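Local coordinates for 75aa long hypothetical regulatory protein AsnC (Pyrococcus horikoshii, PDB 2CVI), which is of unknown function but, as an Lrp/AsnC-type ligand-binding domain that pairs with itself, probably senses small effectors such as amino acids in transcriptional regulation, at residues A4-V9 and Q54-K59; E17-L22 and A31-G36; G36-I41 and M68-I73. All coordinates share one frame; numbering follows the deposited sequence.

Contact 1: residues A4-V9 and Q54-K59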
ATOM      1  N   ALA A   4       3.303  -8.317  -4.566  1.00 14.85           N
ATOM      2  CA  ALA A   4       1.923  -8.008  -4.193  1.00 13.96           C
ATOM      3  C   ALA A   4       1.847  -7.268  -2.873  1.00 14.24           C
ATOM      4  O   ALA A   4       2.764  -7.320  -2.072  1.00 14.28           O
ATOM      5  CB  ALA A   4       1.097  -9.329  -4.095  1.00 13.08           C
ATOM      6  N   PHE A   5       0.758  -6.537  -2.678  1.00 12.77           N
ATOM      7  CA  PHE A   5       0.512  -5.870  -1.411  1.00 12.87           C
ATOM      8  C   PHE A   5      -0.707  -6.544  -0.810  1.00 15.22           C
ATOM      9  O   PHE A   5      -1.734  -6.688  -1.485  1.00 16.72           O
ATOM     10  CB  PHE A   5       0.198  -4.390  -1.620  1.00 12.88           C
ATOM     11  CG  PHE A   5       1.406  -3.566  -1.873  1.00 13.33           C
ATOM     12  CD1 PHE A   5       2.089  -2.971  -0.809  1.00 13.97           C
ATOM     13  CD2 PHE A   5       1.904  -3.439  -3.162  1.00 15.71           C
ATOM     14  CE1 PHE A   5       3.251  -2.279  -1.011  1.00 14.20           C
ATOM     15  CE2 PHE A   5       3.078  -2.741  -3.414  1.00 16.05           C
ATOM     16  CZ  PHE A   5       3.772  -2.153  -2.329  1.00 16.01           C
ATOM     17  N   ILE A   6      -0.578  -6.994   0.431  1.00 14.43           N
ATOM     18  CA  ILE A   6      -1.707  -7.636   1.107  1.00 14.35           C
ATOM     19  C   ILE A   6      -2.235  -6.633   2.147  1.00 13.58           C
ATOM     20  O   ILE A   6      -1.468  -6.227   3.040  1.00 14.54           O
ATOM     21  CB  ILE A   6      -1.279  -8.930   1.827  1.00 14.07           C
ATOM     22  CG1 ILE A   6      -0.620  -9.937   0.872  1.00 15.09           C
ATOM     23  CG2 ILE A   6      -2.571  -9.590   2.426  1.00 14.74           C
ATOM     24  CD1 ILE A   6      -0.022 -11.146   1.605  1.00 17.34           C
ATOM     25  N   LEU A   7      -3.492  -6.219   2.023  1.00 12.78           N
ATOM     26  CA  LEU A   7      -4.116  -5.265   2.948  1.00 13.78           C
ATOM     27  C   LEU A   7      -4.856  -6.103   3.969  1.00 13.76           C
ATOM     28  O   LEU A   7      -5.623  -6.988   3.592  1.00 14.55           O
ATOM     29  CB  LEU A   7      -5.078  -4.325   2.195  1.00 17.77           C
ATOM     30  CG  LEU A   7      -4.578  -3.245   1.210  1.00 23.17           C
ATOM     31  CD1 LEU A   7      -3.891  -2.133   1.951  1.00 24.74           C
ATOM     32  CD2 LEU A   7      -3.716  -3.840   0.110  1.00 24.48           C
ATOM     33  N   MET A   8      -4.637  -5.828   5.251  1.00 12.66           N
ATOM     34  CA  MET A   8      -5.197  -6.647   6.313  1.00 13.08           C
ATOM     35  C   MET A   8      -6.022  -5.936   7.352  1.00 13.67           C
ATOM     36  O   MET A   8      -5.719  -4.799   7.730  1.00 13.58           O
ATOM     37  CB  MET A   8      -4.069  -7.362   7.058  1.00 13.61           C
ATOM     38  CG  MET A   8      -3.038  -8.075   6.129  1.00 13.77           C
ATOM     39  SD  MET A   8      -1.833  -8.931   7.163  1.00 17.45           S
ATOM     40  CE  MET A   8      -0.838  -9.788   5.857  1.00 16.29           C
ATOM     41  N   VAL A   9      -7.067  -6.637   7.817  1.00 14.32           N
ATOM     42  CA  VAL A   9      -7.926  -6.184   8.925  1.00 16.22           C
ATOM     43  C   VAL A   9      -7.468  -7.076  10.066  1.00 16.95           C
ATOM     44  O   VAL A   9      -7.351  -8.292   9.932  1.00 16.43           O
ATOM     45  CB  VAL A   9      -9.417  -6.424   8.646  1.00 16.34           C
ATOM     46  CG1 VAL A   9     -10.237  -6.107   9.917  1.00 18.20           C
ATOM     47  CG2 VAL A   9      -9.868  -5.606   7.487  1.00 15.81           C
ATOM     48  N   GLN A  54      -0.864 -19.659  -1.674  1.00 16.20           N
ATOM     49  CA  GLN A  54      -0.668 -20.463  -0.490  1.00 18.32           C
ATOM     50  C   GLN A  54      -0.300 -19.604   0.700  1.00 16.98           C
ATOM     51  O   GLN A  54      -0.739 -19.880   1.816  1.00 18.30           O
ATOM     52  CB  GLN A  54       0.374 -21.548  -0.755  1.00 20.05           C
ATOM     53  CG  GLN A  54      -0.160 -22.513  -1.784  1.00 26.99           C
ATOM     54  CD  GLN A  54       0.782 -23.654  -2.086  1.00 29.73           C
ATOM     55  OE1 GLN A  54       1.850 -23.776  -1.483  1.00 33.23           O
ATOM     56  NE2 GLN A  54       0.384 -24.507  -3.023  1.00 30.44           N
ATOM     57  N   PHE A  55       0.484 -18.557   0.492  1.00 15.29           N
ATOM     58  CA  PHE A  55       0.820 -17.671   1.602  1.00 17.08           C
ATOM     59  C   PHE A  55      -0.446 -17.029   2.164  1.00 16.34           C
ATOM     60  O   PHE A  55      -0.631 -16.975   3.387  1.00 15.62           O
ATOM     61  CB  PHE A  55       1.773 -16.590   1.098  1.00 16.93           C
ATOM     62  CG  PHE A  55       2.243 -15.649   2.163  1.00 17.54           C
ATOM     63  CD1 PHE A  55       3.366 -15.966   2.918  1.00 20.31           C
ATOM     64  CD2 PHE A  55       1.555 -14.463   2.438  1.00 17.81           C
ATOM     65  CE1 PHE A  55       3.805 -15.110   3.933  1.00 19.56           C
ATOM     66  CE2 PHE A  55       1.987 -13.588   3.468  1.00 17.07           C
ATOM     67  CZ  PHE A  55       3.117 -13.926   4.205  1.00 18.18           C
ATOM     68  N   ILE A  56      -1.300 -16.518   1.278  1.00 15.49           N
ATOM     69  CA  ILE A  56      -2.525 -15.847   1.682  1.00 15.30           C
ATOM     70  C   ILE A  56      -3.539 -16.767   2.345  1.00 16.41           C
ATOM     71  O   ILE A  56      -4.132 -16.391   3.349  1.00 15.91           O
ATOM     72  CB  ILE A  56      -3.196 -15.199   0.432  1.00 15.49           C
ATOM     73  CG1 ILE A  56      -2.346 -14.015  -0.044  1.00 17.34           C
ATOM     74  CG2 ILE A  56      -4.641 -14.762   0.744  1.00 18.52           C
ATOM     75  CD1 ILE A  56      -2.812 -13.419  -1.352  1.00 20.90           C
ATOM     76  N   THR A  57      -3.748 -17.964   1.810  1.00 18.23           N
ATOM     77  CA  THR A  57      -4.790 -18.792   2.418  1.00 18.39           C
ATOM     78  C   THR A  57      -4.295 -19.757   3.496  1.00 18.70           C
ATOM     79  O   THR A  57      -5.053 -20.085   4.437  1.00 20.66           O
ATOM     80  CB  THR A  57      -5.583 -19.526   1.334  1.00 20.48           C
ATOM     81  OG1 THR A  57      -4.738 -20.521   0.777  1.00 21.74           O
ATOM     82  CG2 THR A  57      -6.046 -18.555   0.206  1.00 21.66           C
ATOM     83  N   GLU A  58      -3.034 -20.158   3.430  1.00 17.60           N
ATOM     84  CA  GLU A  58      -2.489 -21.034   4.464  1.00 18.05           C
ATOM     85  C   GLU A  58      -1.658 -20.342   5.535  1.00 19.26           C
ATOM     86  O   GLU A  58      -1.976 -20.443   6.715  1.00 18.48           O
ATOM     87  CB  GLU A  58      -1.631 -22.138   3.872  1.00 20.37           C
ATOM     88  CG  GLU A  58      -2.306 -22.923   2.757  1.00 21.29           C
ATOM     89  CD  GLU A  58      -1.397 -24.023   2.205  1.00 24.35           C
ATOM     90  OE1 GLU A  58      -1.509 -24.392   1.017  1.00 23.21           O
ATOM     91  OE2 GLU A  58      -0.565 -24.540   2.968  1.00 26.52           O
ATOM     92  N   LYS A  59      -0.596 -19.655   5.126  1.00 18.83           N
ATOM     93  CA  LYS A  59       0.274 -19.020   6.118  1.00 18.47           C
ATOM     94  C   LYS A  59      -0.436 -17.980   6.966  1.00 18.40           C
ATOM     95  O   LYS A  59      -0.250 -17.943   8.173  1.00 18.96           O
ATOM     96  CB  LYS A  59       1.489 -18.400   5.436  1.00 21.50           C
ATOM     97  CG  LYS A  59       2.640 -18.124   6.395  1.00 25.07           C
ATOM     98  CD  LYS A  59       3.963 -18.418   5.693  1.00 27.98           C
ATOM     99  CE  LYS A  59       5.157 -18.392   6.619  1.00 30.99           C
ATOM    100  NZ  LYS A  59       6.438 -18.459   5.819  1.00 31.89           N
TER

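Contact 2: residues E17-L22 and A31-G36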
ATOM      1  N   GLU A  17       2.434  -7.209  16.952  1.00 31.11           N
ATOM      2  CA  GLU A  17       2.739  -8.626  17.219  1.00 31.47           C
ATOM      3  C   GLU A  17       2.736  -9.372  15.903  1.00 29.89           C
ATOM      4  O   GLU A  17       3.650 -10.155  15.610  1.00 28.48           O
ATOM      5  CB  GLU A  17       1.673  -9.272  18.126  1.00 34.44           C
ATOM      6  CG  GLU A  17       1.687 -10.820  18.082  1.00 36.58           C
ATOM      7  CD  GLU A  17       0.572 -11.486  18.899  1.00 38.52           C
ATOM      8  OE1 GLU A  17       0.278 -12.674  18.654  1.00 39.69           O
ATOM      9  OE2 GLU A  17      -0.005 -10.840  19.791  1.00 40.48           O
ATOM     10  N   VAL A  18       1.679  -9.139  15.130  1.00 27.46           N
ATOM     11  CA  VAL A  18       1.498  -9.738  13.814  1.00 27.91           C
ATOM     12  C   VAL A  18       2.554  -9.177  12.862  1.00 23.44           C
ATOM     13  O   VAL A  18       3.118  -9.906  12.074  1.00 23.94           O
ATOM     14  CB  VAL A  18       0.058  -9.417  13.223  1.00 28.33           C
ATOM     15  CG1 VAL A  18       0.020  -9.685  11.706  1.00 30.78           C
ATOM     16  CG2 VAL A  18      -0.989 -10.285  13.925  1.00 30.84           C
ATOM     17  N   MET A  19       2.779  -7.866  12.932  1.00 25.63           N
ATOM     18  CA  MET A  19       3.749  -7.188  12.064  1.00 25.09           C
ATOM     19  C   MET A  19       5.123  -7.840  12.268  1.00 23.91           C
ATOM     20  O   MET A  19       5.827  -8.145  11.316  1.00 23.77           O
ATOM     21  CB  MET A  19       3.790  -5.687  12.418  1.00 26.59           C
ATOM     22  CG  MET A  19       3.426  -4.659  11.298  1.00 28.22           C
ATOM     23  SD  MET A  19       4.819  -3.473  11.014  1.00 30.75           S
ATOM     24  CE  MET A  19       5.301  -3.033  12.660  1.00 28.27           C
ATOM     25  N   GLU A  20       5.501  -8.098  13.511  1.00 23.63           N
ATOM     26  CA  GLU A  20       6.798  -8.718  13.712  1.00 23.82           C
ATOM     27  C   GLU A  20       6.836 -10.162  13.257  1.00 22.43           C
ATOM     28  O   GLU A  20       7.852 -10.621  12.720  1.00 21.96           O
ATOM     29  CB  GLU A  20       7.249  -8.563  15.148  1.00 25.73           C
ATOM     30  CG  GLU A  20       7.599  -7.098  15.435  1.00 31.16           C
ATOM     31  CD  GLU A  20       8.423  -6.449  14.301  1.00 33.86           C
ATOM     32  OE1 GLU A  20       7.865  -5.581  13.579  1.00 35.42           O
ATOM     33  OE2 GLU A  20       9.623  -6.812  14.129  1.00 35.20           O
ATOM     34  N   LYS A  21       5.740 -10.898  13.441  1.00 21.25           N
ATOM     35  CA  LYS A  21       5.733 -12.265  12.948  1.00 21.06           C
ATOM     36  C   LYS A  21       5.758 -12.248  11.432  1.00 20.06           C
ATOM     37  O   LYS A  21       6.380 -13.107  10.809  1.00 21.32           O
ATOM     38  CB  LYS A  21       4.492 -13.032  13.392  1.00 22.59           C
ATOM     39  CG  LYS A  21       4.511 -13.474  14.851  1.00 25.15           C
ATOM     40  CD  LYS A  21       3.218 -14.278  15.141  1.00 28.42           C
ATOM     41  CE  LYS A  21       3.222 -14.892  16.542  1.00 30.69           C
ATOM     42  NZ  LYS A  21       3.061 -13.941  17.672  1.00 34.28           N
ATOM     43  N   LEU A  22       5.070 -11.271  10.837  1.00 19.78           N
ATOM     44  CA  LEU A  22       5.047 -11.174   9.382  1.00 20.49           C
ATOM     45  C   LEU A  22       6.407 -10.815   8.828  1.00 20.21           C
ATOM     46  O   LEU A  22       6.881 -11.442   7.914  1.00 18.63           O
ATOM     47  CB  LEU A  22       4.008 -10.134   8.902  1.00 20.68           C
ATOM     48  CG  LEU A  22       2.538 -10.516   9.067  1.00 23.33           C
ATOM     49  CD1 LEU A  22       1.686  -9.295   8.821  1.00 25.28           C
ATOM     50  CD2 LEU A  22       2.190 -11.635   8.107  1.00 23.74           C
ATOM     51  N   ALA A  31       6.366  -4.055   5.905  1.00 16.46           N
ATOM     52  CA  ALA A  31       5.095  -4.091   6.618  1.00 17.12           C
ATOM     53  C   ALA A  31       4.887  -2.727   7.283  1.00 16.60           C
ATOM     54  O   ALA A  31       5.840  -2.067   7.765  1.00 18.11           O
ATOM     55  CB  ALA A  31       5.085  -5.178   7.687  1.00 17.42           C
ATOM     56  N   TYR A  32       3.630  -2.278   7.281  1.00 16.00           N
ATOM     57  CA  TYR A  32       3.278  -1.006   7.884  1.00 15.76           C
ATOM     58  C   TYR A  32       1.979  -1.092   8.632  1.00 15.62           C
ATOM     59  O   TYR A  32       0.984  -1.584   8.104  1.00 16.10           O
ATOM     60  CB  TYR A  32       3.063   0.057   6.820  1.00 17.05           C
ATOM     61  CG  TYR A  32       4.214   0.236   5.882  1.00 17.69           C
ATOM     62  CD1 TYR A  32       5.107   1.286   6.039  1.00 22.69           C
ATOM     63  CD2 TYR A  32       4.376  -0.627   4.804  1.00 17.87           C
ATOM     64  CE1 TYR A  32       6.162   1.467   5.100  1.00 22.34           C
ATOM     65  CE2 TYR A  32       5.400  -0.458   3.883  1.00 21.02           C
ATOM     66  CZ  TYR A  32       6.281   0.583   4.042  1.00 21.56           C
ATOM     67  OH  TYR A  32       7.288   0.680   3.101  1.00 23.92           O
ATOM     68  N   VAL A  33       2.002  -0.625   9.866  1.00 15.17           N
ATOM     69  CA  VAL A  33       0.757  -0.455  10.640  1.00 14.97           C
ATOM     70  C   VAL A  33       0.188   0.847  10.074  1.00 15.80           C
ATOM     71  O   VAL A  33       0.888   1.867   9.937  1.00 15.74           O
ATOM     72  CB  VAL A  33       1.048  -0.278  12.130  1.00 15.95           C
ATOM     73  CG1 VAL A  33      -0.244   0.041  12.876  1.00 18.48           C
ATOM     74  CG2 VAL A  33       1.677  -1.549  12.662  1.00 16.95           C
ATOM     75  N   VAL A  34      -1.104   0.840   9.755  1.00 13.69           N
ATOM     76  CA  VAL A  34      -1.737   2.009   9.161  1.00 13.32           C
ATOM     77  C   VAL A  34      -3.127   2.247   9.716  1.00 12.94           C
ATOM     78  O   VAL A  34      -3.762   1.351  10.345  1.00 14.25           O
ATOM     79  CB  VAL A  34      -1.937   1.880   7.601  1.00 13.12           C
ATOM     80  CG1 VAL A  34      -0.571   1.945   6.885  1.00 15.86           C
ATOM     81  CG2 VAL A  34      -2.631   0.534   7.261  1.00 14.97           C
ATOM     82  N   TYR A  35      -3.589   3.478   9.497  1.00 14.57           N
ATOM     83  CA  TYR A  35      -4.955   3.868   9.855  1.00 14.58           C
ATOM     84  C   TYR A  35      -5.735   4.146   8.574  1.00 15.75           C
ATOM     85  O   TYR A  35      -5.255   4.839   7.672  1.00 15.81           O
ATOM     86  CB  TYR A  35      -4.983   5.126  10.716  1.00 15.54           C
ATOM     87  CG  TYR A  35      -4.694   4.925  12.172  1.00 15.44           C
ATOM     88  CD1 TYR A  35      -4.709   6.014  13.022  1.00 16.66           C
ATOM     89  CD2 TYR A  35      -4.436   3.662  12.713  1.00 13.92           C
ATOM     90  CE1 TYR A  35      -4.479   5.873  14.383  1.00 16.31           C
ATOM     91  CE2 TYR A  35      -4.192   3.500  14.071  1.00 15.41           C
ATOM     92  CZ  TYR A  35      -4.212   4.607  14.898  1.00 17.15           C
ATOM     93  OH  TYR A  35      -3.918   4.503  16.254  1.00 17.63           O
ATOM     94  N   GLY A  36      -6.949   3.617   8.509  1.00 15.16           N
ATOM     95  CA  GLY A  36      -7.769   3.782   7.332  1.00 16.80           C
ATOM     96  C   GLY A  36      -8.681   2.563   7.241  1.00 16.87           C
ATOM     97  O   GLY A  36      -9.020   1.984   8.262  1.00 18.32           O
TER

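Contact 3: residues G36-I41 and M68-I73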
ATOM      1  N   GLY A  36      -6.949   3.617   8.509  1.00 15.16           N
ATOM      2  CA  GLY A  36      -7.769   3.782   7.332  1.00 16.80           C
ATOM      3  C   GLY A  36      -8.681   2.563   7.241  1.00 16.87           C
ATOM      4  O   GLY A  36      -9.020   1.984   8.262  1.00 18.32           O
ATOM      5  N   GLU A  37      -9.043   2.167   6.030  1.00 16.74           N
ATOM      6  CA  GLU A  37      -9.904   1.005   5.780  1.00 18.21           C
ATOM      7  C   GLU A  37      -9.251  -0.300   6.273  1.00 18.21           C
ATOM      8  O   GLU A  37      -9.916  -1.257   6.697  1.00 17.76           O
ATOM      9  CB  GLU A  37     -10.184   0.933   4.279  1.00 20.68           C
ATOM     10  CG  GLU A  37     -11.016  -0.241   3.850  1.00 25.58           C
ATOM     11  CD  GLU A  37     -11.383  -0.173   2.392  1.00 27.16           C
ATOM     12  OE1 GLU A  37     -11.137   0.874   1.752  1.00 27.50           O
ATOM     13  OE2 GLU A  37     -11.929  -1.173   1.872  1.00 31.42           O
ATOM     14  N   TYR A  38      -7.924  -0.363   6.187  1.00 15.59           N
ATOM     15  CA  TYR A  38      -7.182  -1.519   6.650  1.00 15.93           C
ATOM     16  C   TYR A  38      -6.246  -1.121   7.784  1.00 15.13           C
ATOM     17  O   TYR A  38      -5.941   0.073   7.967  1.00 17.53           O
ATOM     18  CB  TYR A  38      -6.386  -2.107   5.487  1.00 16.51           C
ATOM     19  CG  TYR A  38      -7.278  -2.668   4.393  1.00 16.19           C
ATOM     20  CD1 TYR A  38      -7.810  -3.956   4.497  1.00 18.00           C
ATOM     21  CD2 TYR A  38      -7.608  -1.899   3.287  1.00 17.95           C
ATOM     22  CE1 TYR A  38      -8.672  -4.471   3.509  1.00 19.82           C
ATOM     23  CE2 TYR A  38      -8.468  -2.401   2.286  1.00 18.49           C
ATOM     24  CZ  TYR A  38      -8.980  -3.676   2.415  1.00 19.45           C
ATOM     25  OH  TYR A  38      -9.793  -4.167   1.424  1.00 21.29           O
ATOM     26  N   ASP A  39      -5.813  -2.117   8.549  1.00 13.89           N
ATOM     27  CA  ASP A  39      -4.926  -1.943   9.693  1.00 12.73           C
ATOM     28  C   ASP A  39      -3.466  -2.179   9.441  1.00 14.81           C
ATOM     29  O   ASP A  39      -2.605  -1.669  10.176  1.00 14.71           O
ATOM     30  CB  ASP A  39      -5.363  -2.892  10.820  1.00 14.81           C
ATOM     31  CG  ASP A  39      -6.799  -2.663  11.230  1.00 16.43           C
ATOM     32  OD1 ASP A  39      -7.108  -1.526  11.665  1.00 15.78           O
ATOM     33  OD2 ASP A  39      -7.604  -3.608  11.138  1.00 15.64           O
ATOM     34  N   LEU A  40      -3.192  -3.036   8.458  1.00 14.26           N
ATOM     35  CA  LEU A  40      -1.814  -3.382   8.152  1.00 16.29           C
ATOM     36  C   LEU A  40      -1.660  -3.561   6.658  1.00 16.29           C
ATOM     37  O   LEU A  40      -2.562  -4.055   5.996  1.00 17.39           O
ATOM     38  CB  LEU A  40      -1.428  -4.703   8.875  1.00 20.22           C
ATOM     39  CG  LEU A  40      -0.003  -5.279   8.885  1.00 23.58           C
ATOM     40  CD1 LEU A  40       0.978  -4.243   9.430  1.00 24.95           C
ATOM     41  CD2 LEU A  40       0.022  -6.554   9.748  1.00 24.88           C
ATOM     42  N   ILE A  41      -0.528  -3.112   6.118  1.00 14.89           N
ATOM     43  CA  ILE A  41      -0.233  -3.302   4.697  1.00 15.34           C
ATOM     44  C   ILE A  41       1.119  -3.997   4.635  1.00 15.86           C
ATOM     45  O   ILE A  41       2.084  -3.560   5.249  1.00 15.15           O
ATOM     46  CB  ILE A  41      -0.096  -2.010   3.936  1.00 17.22           C
ATOM     47  CG1 ILE A  41      -1.424  -1.292   3.894  1.00 20.71           C
ATOM     48  CG2 ILE A  41       0.372  -2.334   2.455  1.00 18.49           C
ATOM     49  CD1 ILE A  41      -1.354  -0.001   3.140  1.00 21.99           C
ATOM     50  N   MET A  68      -9.157 -10.425   7.955  1.00 17.65           N
ATOM     51  CA  MET A  68      -9.526 -10.270   6.567  1.00 18.92           C
ATOM     52  C   MET A  68      -8.326  -9.771   5.788  1.00 18.03           C
ATOM     53  O   MET A  68      -7.522  -9.006   6.310  1.00 18.86           O
ATOM     54  CB  MET A  68     -10.689  -9.263   6.424  1.00 23.08           C
ATOM     55  CG  MET A  68     -11.302  -9.154   5.024  1.00 31.64           C
ATOM     56  SD  MET A  68     -10.506  -7.919   3.964  1.00 40.50           S
ATOM     57  CE  MET A  68     -11.600  -6.455   4.214  1.00 39.93           C
ATOM     58  N   THR A  69      -8.150 -10.303   4.590  1.00 15.60           N
ATOM     59  CA  THR A  69      -7.111  -9.790   3.707  1.00 14.91           C
ATOM     60  C   THR A  69      -7.683  -9.575   2.317  1.00 16.16           C
ATOM     61  O   THR A  69      -8.627 -10.281   1.889  1.00 15.29           O
ATOM     62  CB  THR A  69      -5.875 -10.723   3.561  1.00 14.59           C
ATOM     63  OG1 THR A  69      -6.225 -11.928   2.841  1.00 14.60           O
ATOM     64  CG2 THR A  69      -5.280 -11.091   4.932  1.00 16.57           C
ATOM     65  N   SER A  70      -7.130  -8.566   1.641  1.00 15.11           N
ATOM     66  CA  SER A  70      -7.448  -8.250   0.236  1.00 14.66           C
ATOM     67  C   SER A  70      -6.074  -8.032  -0.400  1.00 15.54           C
ATOM     68  O   SER A  70      -5.329  -7.142   0.027  1.00 15.73           O
ATOM     69  CB  SER A  70      -8.299  -6.989   0.084  1.00 16.70           C
ATOM     70  OG  SER A  70      -8.638  -6.773  -1.284  1.00 18.93           O
ATOM     71  N   THR A  71      -5.750  -8.803  -1.428  1.00 15.23           N
ATOM     72  CA  THR A  71      -4.415  -8.717  -2.038  1.00 15.78           C
ATOM     73  C   THR A  71      -4.425  -8.060  -3.418  1.00 16.76           C
ATOM     74  O   THR A  71      -5.300  -8.350  -4.248  1.00 18.62           O
ATOM     75  CB  THR A  71      -3.828 -10.109  -2.115  1.00 16.04           C
ATOM     76  OG1 THR A  71      -3.752 -10.661  -0.792  1.00 16.63           O
ATOM     77  CG2 THR A  71      -2.403 -10.100  -2.717  1.00 16.84           C
ATOM     78  N   MET A  72      -3.474  -7.154  -3.640  1.00 17.06           N
ATOM     79  CA  MET A  72      -3.356  -6.419  -4.924  1.00 16.85           C
ATOM     80  C   MET A  72      -2.080  -6.936  -5.613  1.00 16.26           C
ATOM     81  O   MET A  72      -0.997  -6.710  -5.081  1.00 15.73           O
ATOM     82  CB  MET A  72      -3.177  -4.918  -4.651  1.00 19.63           C
ATOM     83  CG  MET A  72      -4.185  -4.260  -3.702  1.00 21.06           C
ATOM     84  SD  MET A  72      -5.824  -4.146  -4.409  1.00 23.38           S
ATOM     85  CE  MET A  72      -6.790  -4.137  -2.845  1.00 22.88           C
ATOM     86  N   ILE A  73      -2.189  -7.660  -6.746  1.00 14.51           N
ATOM     87  CA  ILE A  73      -0.989  -8.175  -7.469  1.00 14.56           C
ATOM     88  C   ILE A  73      -0.431  -7.098  -8.392  1.00 12.58           C
ATOM     89  O   ILE A  73      -1.144  -6.567  -9.236  1.00 13.92           O
ATOM     90  CB  ILE A  73      -1.335  -9.417  -8.339  1.00 16.41           C
ATOM     91  CG1 ILE A  73      -1.858 -10.556  -7.469  1.00 18.33           C
ATOM     92  CG2 ILE A  73      -0.110  -9.878  -9.103  1.00 17.17           C
ATOM     93  CD1 ILE A  73      -2.556 -11.668  -8.262  1.00 20.89           C
TER

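Contact 1: residues A4-V9 and Q54-K59
The helical turn that brings Phe-55 and Ile-56 against Ile-6 is closed at Gln-54 O, which takes two amides: Glu-58 N at 2.8 Å and, more weakly, Lys-59 N at 3.3 Å. The second bond widens the turn into a pi-type one at the end of the helix. Across to the strand there is no polar bond, and one methyl does the work. Ile-6 CD1 comes up to the edge of the Phe-55 ring, near its plane, 3.7 Å from CE2, with CD2 hardly farther. The same methyl also touches Ile-56 CG1, at 4.0 Å. Ile-6 reaches this far because its CG1 branch is extended (chi2 172°), and the two side chains meet at a slant. This is core packing of helix against sheet in the ferredoxin-like domain. Phe-5, next to Ile-6 in the strand, serves the dimer instead, meeting Tyr-32 of the second subunit edge-to-face. On the helix side, Ile-6 is flanked by Val-42 of strand 40-46 and by Thr-69 and Thr-71 of strand 66-77, while Phe-55 also packs on Met-25 in the loop after helix 15-23.

Contact 2: residues E17-L22 and A31-G36
Met-19 lying against Ala-31 and Val-33 makes an apolar contact at the surface, where helix 15-23 packs on strand 28-33 at the edge of the chain's own sheet. The helix and strand segments run almost exactly antiparallel (176°), their axes 8.9 Å apart. Met-19 makes all the close contacts from the helix side. Its SD rests 3.7 Å from Ala-31 CB and equally far from Ala-31 O. The chain turns about its CG-SD bond (chi3), and Val-33 CG2 sits in the crook, 3.8 Å from Met-19 CG and 3.9 Å from Met-19 CE, the two side chains crossing near a right angle. Met-19 chi1, -120°, is well away from a staggered position, perhaps the price of this fit. In the fold, this is the second half of a split beta-alpha-beta crossover: strand 2-10 leads through the helix to strand 28-33, parallel to it, with strand 40-46 in between. Leu-40 of that middle strand lies under Val-18, Met-19 and Leu-22. The turn between helix and strand holds a potassium ion at Leu-23, Met-25 and Val-28. Tyr-32 points away from the helix, and its OH bonds to Glu-30 and to Lys-43 of the second subunit. Along the helix, Lys-21 NZ forms a salt bridge with Glu-17 OE1 at 3.2 Å, arriving on the anti side of the carboxylate, 31° out of its plane.

Contact 3: residues G36-I41 and M68-I73
Tyr-38 reaches over to Met-68 and Ser-70 with the far end of its ring. The ring is buried, with Met-72 of the second subunit packing on it, and on this inner part Tyr-38 OH lies 3.5 Å from Ser-70 CB; Ser-70 OG is farther, and the pair makes no hydrogen bond. Met-68, by contrast, is exposed, yet it meets the ring just as closely from the solvent side: bends at chi2 (-89°) and chi3 (-96°) bring its CE to 3.6 Å from Tyr-38 CE1. Its sulfur lies in the ring plane at the edge, with Met-68 SD 5.3 Å from the Tyr-38 ring centroid, a Met-aromatic contact. With an alanine in place of Tyr-38, Met-68 is likely to lose its aromatic partner and a gap to open beside Ser-70 at the dimer interface. Glu-37 OE1 adds a polar link outward, bonding to Ser-70 OG of the second subunit. Just after Tyr-38, Asp-39 and Leu-40 both face Met-8 in a classic beta bulge as strand 40-46 begins. Strand 2-10 runs between the two segments, so Tyr-38 spans it across Leu-7 to reach strand 66-77, whose Thr-69 and Thr-71 turn to the other side, against Ile-56 of helix 49-59.

Overall arrangement
Contact 1 is buried, contact 2 lies at the surface, and contact 3 is partly buried beside the dimer interface. All three are joined through one antiparallel sheet. Contacts 1 and 2 put the two helices on it and touch each other where Met-8 SD meets Leu-22 CD1 at 3.9 Å. Contact 3 instead links the loop leading into strand 40-46 with strand 66-77, on either side of strand 2-10, which bonds to both, probably through Met-8 O to Asp-39 N and Phe-5 O to Met-72 N. Their chemistry follows their place: branched aliphatic and phenyl groups in contact 1, a flexible methionine on small side chains in contact 2, and tyrosine, serine and methionine in contact 3. Segments of all three reach the second subunit.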